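Local coordinates for SnoaL-like domain-containing protein (Burkholderia thailandensis E264, PDB 3EC9) that is of unknown function but has the NTF2-like fold of the SnoaL-like family, whose cone-shaped barrel in many relatives holds a small-molecule pocket, at residues A32-A35 with D36-P39; G53-S57 with A58-V62. All blocks are in the same frame, centred on the assembly; numbering follows the deposited sequence. Where two conformers were deposited one is given.

Interaction 1 (A32-A35 with D36-P39)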
ATOM      1  N   ALA B  32      -2.855  -6.359 -24.206  1.00 13.89           N
ATOM      2  CA  ALA B  32      -1.677  -5.543 -23.843  1.00 13.16           C
ATOM      3  C   ALA B  32      -1.420  -5.546 -22.324  1.00 14.28           C
ATOM      4  O   ALA B  32      -0.269  -5.593 -21.895  1.00 12.73           O
ATOM      5  CB  ALA B  32      -1.815  -4.084 -24.366  1.00 13.07           C
HETATM    6  N   MSE B  33      -2.472  -5.493 -21.512  0.50 16.18           N
HETATM    7  CA  MSE B  33      -2.293  -5.577 -20.055  0.50 18.20           C
HETATM    8  C   MSE B  33      -1.440  -6.755 -19.650  0.50 15.15           C
HETATM    9  O   MSE B  33      -0.559  -6.619 -18.796  0.50 15.10           O
HETATM   10  CB  MSE B  33      -3.620  -5.761 -19.354  0.50 18.55           C
HETATM   11  CG  MSE B  33      -4.399  -4.507 -19.203  0.50 22.92           C
HETATM   12 SE   MSE B  33      -5.975  -5.000 -18.202  0.37 29.73          SE
HETATM   13  CE  MSE B  33      -7.175  -3.699 -18.953  0.50 21.40           C
HETATM   14  N   MSE B  34      -1.729  -7.916 -20.243  1.00 13.36           N
HETATM   15  CA  MSE B  34      -1.107  -9.170 -19.838  1.00 13.93           C
HETATM   16  C   MSE B  34       0.125  -9.579 -20.665  1.00 13.33           C
HETATM   17  O   MSE B  34       0.759 -10.595 -20.382  1.00 14.25           O
HETATM   18  CB  MSE B  34      -2.143 -10.332 -19.864  1.00 15.72           C
HETATM   19  CG  MSE B  34      -3.384 -10.154 -19.005  1.00 17.04           C
HETATM   20 SE   MSE B  34      -2.954 -10.422 -17.095  0.75 14.74          SE
HETATM   21  CE  MSE B  34      -2.782  -8.598 -16.679  1.00 13.32           C
ATOM     22  N   ALA B  35       0.512  -8.748 -21.621  1.00 12.14           N
ATOM     23  CA  ALA B  35       1.555  -9.096 -22.631  1.00 11.48           C
ATOM     24  C   ALA B  35       2.901  -9.442 -21.984  1.00 14.15           C
ATOM     25  O   ALA B  35       3.636 -10.317 -22.515  1.00 17.10           O
ATOM     26  CB  ALA B  35       1.746  -7.984 -23.637  1.00 12.49           C
ATOM     27  N   ASP B  36       3.251  -8.748 -20.879  1.00 13.41           N
ATOM     28  CA  ASP B  36       4.561  -8.922 -20.257  1.00 12.68           C
ATOM     29  C   ASP B  36       4.494  -9.741 -18.957  1.00 12.91           C
ATOM     30  O   ASP B  36       5.476  -9.808 -18.209  1.00 12.69           O
ATOM     31  CB  ASP B  36       5.246  -7.582 -20.001  1.00 14.19           C
ATOM     32  CG  ASP B  36       5.481  -6.811 -21.279  1.00 14.80           C
ATOM     33  OD1 ASP B  36       6.058  -7.400 -22.247  1.00 14.82           O
ATOM     34  OD2 ASP B  36       5.079  -5.634 -21.322  1.00 16.64           O
ATOM     35  N   ILE B  37       3.344 -10.374 -18.704  1.00 11.58           N
ATOM     36  CA  ILE B  37       3.183 -11.204 -17.523  1.00 11.44           C
ATOM     37  C   ILE B  37       3.984 -12.494 -17.684  1.00 13.17           C
ATOM     38  O   ILE B  37       3.808 -13.236 -18.663  1.00 15.35           O
ATOM     39  CB  ILE B  37       1.690 -11.491 -17.270  1.00 13.48           C
ATOM     40  CG1 ILE B  37       0.953 -10.199 -16.935  1.00 14.33           C
ATOM     41  CG2 ILE B  37       1.446 -12.466 -16.111  1.00 12.63           C
ATOM     42  CD1 ILE B  37       1.242  -9.525 -15.543  1.00 13.87           C
ATOM     43  N   ALA B  38       4.824 -12.785 -16.692  1.00 13.64           N
ATOM     44  CA  ALA B  38       5.652 -14.009 -16.744  1.00 15.92           C
ATOM     45  C   ALA B  38       4.809 -15.247 -16.493  1.00 16.73           C
ATOM     46  O   ALA B  38       3.785 -15.223 -15.787  1.00 14.24           O
ATOM     47  CB  ALA B  38       6.750 -13.947 -15.717  1.00 13.46           C
ATOM     48  N   PRO B  39       5.220 -16.368 -17.091  1.00 19.18           N
ATOM     49  CA  PRO B  39       4.650 -17.662 -16.735  1.00 20.21           C
ATOM     50  C   PRO B  39       4.652 -17.889 -15.223  1.00 16.53           C
ATOM     51  O   PRO B  39       3.722 -18.475 -14.670  1.00 21.27           O
ATOM     52  CB  PRO B  39       5.627 -18.636 -17.373  1.00 19.26           C
ATOM     53  CG  PRO B  39       6.118 -17.925 -18.589  1.00 21.59           C
ATOM     54  CD  PRO B  39       6.225 -16.472 -18.173  1.00 21.02           C
TER
HETATM   55  O   HOH W   1       2.114  -6.862 -19.131  1.00 13.63           O
HETATM   56  O   HOH W   2       4.438 -13.068 -21.261  1.00 34.68           O

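Interaction 2 (G53-S57 with A58-V62)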
ATOM      1  N   GLY B  53      -6.398 -12.769  -2.986  1.00 10.83           N
ATOM      2  CA  GLY B  53      -5.788 -14.033  -3.322  1.00 11.22           C
ATOM      3  C   GLY B  53      -4.491 -13.846  -4.090  1.00 11.13           C
ATOM      4  O   GLY B  53      -4.146 -12.722  -4.488  1.00 11.69           O
ATOM      5  N   THR B  54      -3.761 -14.938  -4.326  1.00 10.70           N
ATOM      6  CA  THR B  54      -2.554 -14.937  -5.180  1.00 10.78           C
ATOM      7  C   THR B  54      -2.819 -15.773  -6.420  1.00 14.55           C
ATOM      8  O   THR B  54      -3.190 -16.946  -6.313  1.00 17.41           O
ATOM      9  CB  THR B  54      -1.279 -15.388  -4.469  1.00 12.64           C
ATOM     10  OG1 THR B  54      -1.014 -14.504  -3.399  1.00 12.88           O
ATOM     11  CG2 THR B  54      -0.085 -15.425  -5.406  1.00 14.67           C
ATOM     12  N   TYR B  55      -2.682 -15.119  -7.572  1.00 12.61           N
ATOM     13  CA  TYR B  55      -3.016 -15.682  -8.879  1.00 10.35           C
ATOM     14  C   TYR B  55      -1.760 -15.928  -9.660  1.00 12.43           C
ATOM     15  O   TYR B  55      -0.827 -15.127  -9.619  1.00 13.32           O
ATOM     16  CB  TYR B  55      -3.960 -14.725  -9.613  1.00  8.91           C
ATOM     17  CG  TYR B  55      -5.205 -14.490  -8.801  1.00  9.27           C
ATOM     18  CD1 TYR B  55      -6.193 -15.449  -8.719  1.00 12.36           C
ATOM     19  CD2 TYR B  55      -5.368 -13.349  -8.015  1.00 10.71           C
ATOM     20  CE1 TYR B  55      -7.276 -15.274  -7.921  1.00 11.81           C
ATOM     21  CE2 TYR B  55      -6.465 -13.151  -7.261  1.00 11.06           C
ATOM     22  CZ  TYR B  55      -7.431 -14.120  -7.199  1.00 10.11           C
ATOM     23  OH  TYR B  55      -8.544 -13.941  -6.405  1.00 10.41           O
ATOM     24  N   ARG B  56      -1.746 -17.033 -10.397  1.00 14.53           N
ATOM     25  CA  ARG B  56      -0.475 -17.596 -10.871  1.00 14.27           C
ATOM     26  C   ARG B  56      -0.440 -17.787 -12.393  1.00 15.62           C
ATOM     27  O   ARG B  56       0.406 -18.525 -12.913  1.00 13.84           O
ATOM     28  CB  ARG B  56      -0.159 -18.893 -10.116  1.00 16.81           C
ATOM     29  CG  ARG B  56       0.051 -18.654  -8.615  1.00 16.04           C
ATOM     30  CD  ARG B  56       0.697 -19.820  -7.939  1.00 25.33           C
ATOM     31  NE  ARG B  56       1.500 -19.350  -6.819  1.00 36.09           N
ATOM     32  CZ  ARG B  56       1.030 -19.071  -5.611  1.00 37.26           C
ATOM     33  NH1 ARG B  56      -0.269 -19.232  -5.322  1.00 42.68           N
ATOM     34  NH2 ARG B  56       1.885 -18.622  -4.679  1.00 35.85           N
ATOM     35  N   SER B  57      -1.329 -17.103 -13.110  1.00 13.64           N
ATOM     36  CA  SER B  57      -1.268 -17.058 -14.568  1.00 12.97           C
ATOM     37  C   SER B  57      -2.044 -15.857 -15.017  1.00 12.27           C
ATOM     38  O   SER B  57      -2.918 -15.363 -14.280  1.00 13.20           O
ATOM     39  CB  SER B  57      -1.902 -18.313 -15.234  1.00 15.09           C
ATOM     40  OG  SER B  57      -3.300 -18.431 -14.958  1.00 17.11           O
ATOM     41  N   ALA B  58      -1.731 -15.402 -16.222  1.00 14.57           N
ATOM     42  CA  ALA B  58      -2.517 -14.342 -16.854  1.00 12.98           C
ATOM     43  C   ALA B  58      -4.014 -14.703 -16.911  1.00 13.39           C
ATOM     44  O   ALA B  58      -4.871 -13.882 -16.580  1.00 11.98           O
ATOM     45  CB  ALA B  58      -1.990 -14.009 -18.267  1.00 13.20           C
ATOM     46  N   ASP B  59      -4.339 -15.954 -17.271  1.00 14.92           N
ATOM     47  CA  ASP B  59      -5.744 -16.412 -17.317  1.00 14.71           C
ATOM     48  C   ASP B  59      -6.451 -16.232 -16.000  1.00 13.10           C
ATOM     49  O   ASP B  59      -7.596 -15.766 -15.959  1.00 12.66           O
ATOM     50  CB  ASP B  59      -5.861 -17.898 -17.740  1.00 17.28           C
ATOM     51  CG  ASP B  59      -7.298 -18.444 -17.618  1.00 21.33           C
ATOM     52  OD1 ASP B  59      -8.212 -17.981 -18.348  1.00 24.68           O
ATOM     53  OD2 ASP B  59      -7.512 -19.337 -16.770  1.00 21.54           O
ATOM     54  N   GLU B  60      -5.782 -16.626 -14.913  0.50 10.65           N
ATOM     55  CA  GLU B  60      -6.342 -16.470 -13.571  0.50 11.90           C
ATOM     56  C   GLU B  60      -6.610 -15.018 -13.250  0.50  9.93           C
ATOM     57  O   GLU B  60      -7.672 -14.654 -12.727  0.50 10.67           O
ATOM     58  CB  GLU B  60      -5.397 -17.045 -12.517  0.50 12.33           C
ATOM     59  CG  GLU B  60      -5.431 -18.562 -12.426  0.50 13.80           C
ATOM     60  CD  GLU B  60      -4.368 -19.089 -11.476  0.50 12.13           C
ATOM     61  OE1 GLU B  60      -4.223 -18.536 -10.363  0.50 11.83           O
ATOM     62  OE2 GLU B  60      -3.682 -20.070 -11.855  0.50 22.81           O
ATOM     63  N   ILE B  61      -5.629 -14.181 -13.560  1.00 10.14           N
ATOM     64  CA  ILE B  61      -5.742 -12.763 -13.236  1.00  9.81           C
ATOM     65  C   ILE B  61      -6.918 -12.161 -13.991  1.00 12.05           C
ATOM     66  O   ILE B  61      -7.737 -11.429 -13.438  1.00 11.57           O
ATOM     67  CB  ILE B  61      -4.428 -12.034 -13.569  1.00 10.59           C
ATOM     68  CG1 ILE B  61      -3.314 -12.577 -12.668  1.00 11.94           C
ATOM     69  CG2 ILE B  61      -4.594 -10.511 -13.358  1.00 12.16           C
ATOM     70  CD1 ILE B  61      -1.830 -12.331 -13.259  1.00 11.59           C
ATOM     71  N   VAL B  62      -7.041 -12.492 -15.278  1.00 11.35           N
ATOM     72  CA  VAL B  62      -8.137 -11.883 -16.066  1.00 12.52           C
ATOM     73  C   VAL B  62      -9.469 -12.378 -15.528  1.00 12.27           C
ATOM     74  O   VAL B  62     -10.375 -11.598 -15.275  1.00 12.77           O
ATOM     75  CB  VAL B  62      -7.981 -12.227 -17.569  1.00 13.48           C
ATOM     76  CG1 VAL B  62      -9.226 -11.859 -18.334  1.00 15.96           C
ATOM     77  CG2 VAL B  62      -6.709 -11.575 -18.152  1.00 15.17           C
TER
HETATM   78  O   HOH W   3      -3.323 -19.392  -8.029  1.00 37.04           O
HETATM   79  O   HOH W   4      -5.368 -21.083 -15.331  1.00 33.40           O

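Interaction 1 (A32-A35 with D36-P39)
M34 and I37 lie side by side across a tight turn, with their side chains pointing the same way. M34 is a selenomethionine. Its CG stands beside the backbone N (chi1 -57°), and a second bend at chi2 (-75°) folds the chain back toward the isoleucine. This brings M34 SE alongside I37 CG1, at 3.9 Å. I37 CG1 lies beside its own backbone N, anti to the carbonyl carbon (chi1 -65°), which turns that branch toward M34. I37 CG1 is also 3.5 Å from M34 O. That oxygen accepts the one direct hydrogen bond of the turn, I37 N to M34 O at 3.1 Å. The donor comes from above the carbonyl plane. Two waters bridge the turn. One donates to M33 O and accepts from D36 N at 2.8 Å. The other donates to A35 O and, at 2.7 Å, to I37 O. M33 O also takes a hydrogen bond from H21 on helix 14-26. I37 packs on I122 of strand 121-129, while M34 reaches helix 58-72. The motif is a type I beta turn from M34 to I37, which leads from helix 30-34 into strand 37-38 of the NTF2-like fold.

Interaction 2 (G53-S57 with A58-V62)
Strand 53-55 runs through R56 and S57 into the start of helix 58-72, and the chain doubles back sharply: the axes of the short segments 53-55 and 58-62 make an angle of 138° and approach to 8.6 Å. The first helical backbone bond runs from I61 N to S57 O, 3.0 Å long. S57 is the N-cap. Its OG sits between the backbone N and the carbonyl carbon (chi1 63°), where S57 OG accepts from E60 N at 3.1 Å. E60 was modelled in two conformers, and its carboxylate contacts here hold for one of them. The E60 chain is extended beyond CG, and this length carries the carboxylate back over the loop. There E60 OE1 accepts from R56 N at 2.9 Å, met from above the carboxylate plane. A water donates to the same OE1, at 2.6 Å, and to T54 O. OE1 also lies at the edge of the Y55 ring, and the two flat groups are 75° apart. Y55 CB meets I61 CG1 at 3.8 Å. The Y55 hydroxyl pairs with C51 O. A serine N-cap thus starts helix 58-72 two residues after strand 53-55, an outermost strand of the sheet within this chain.

Interaction 1 precedes interaction 2 along the chain, and their centres lie about 11 Å apart. They meet through the M34 side chain, which reaches from beside helix 30-34 to the start of helix 58-72. M34 CG packs on V62 CG2 at 3.7 Å. M34 SE lies 3.9 Å from A58 CB and 4.1 Å from I61 CG2. I61 thus has apolar neighbours in both interactions, M34 and Y55. Both contacts join helices to strands, and both belong to the SnoaL-like domain. No active site is established. A glycerol, probably from the crystallisation liquor, is bound about 5 Å from the M33 side chain in the conformer described.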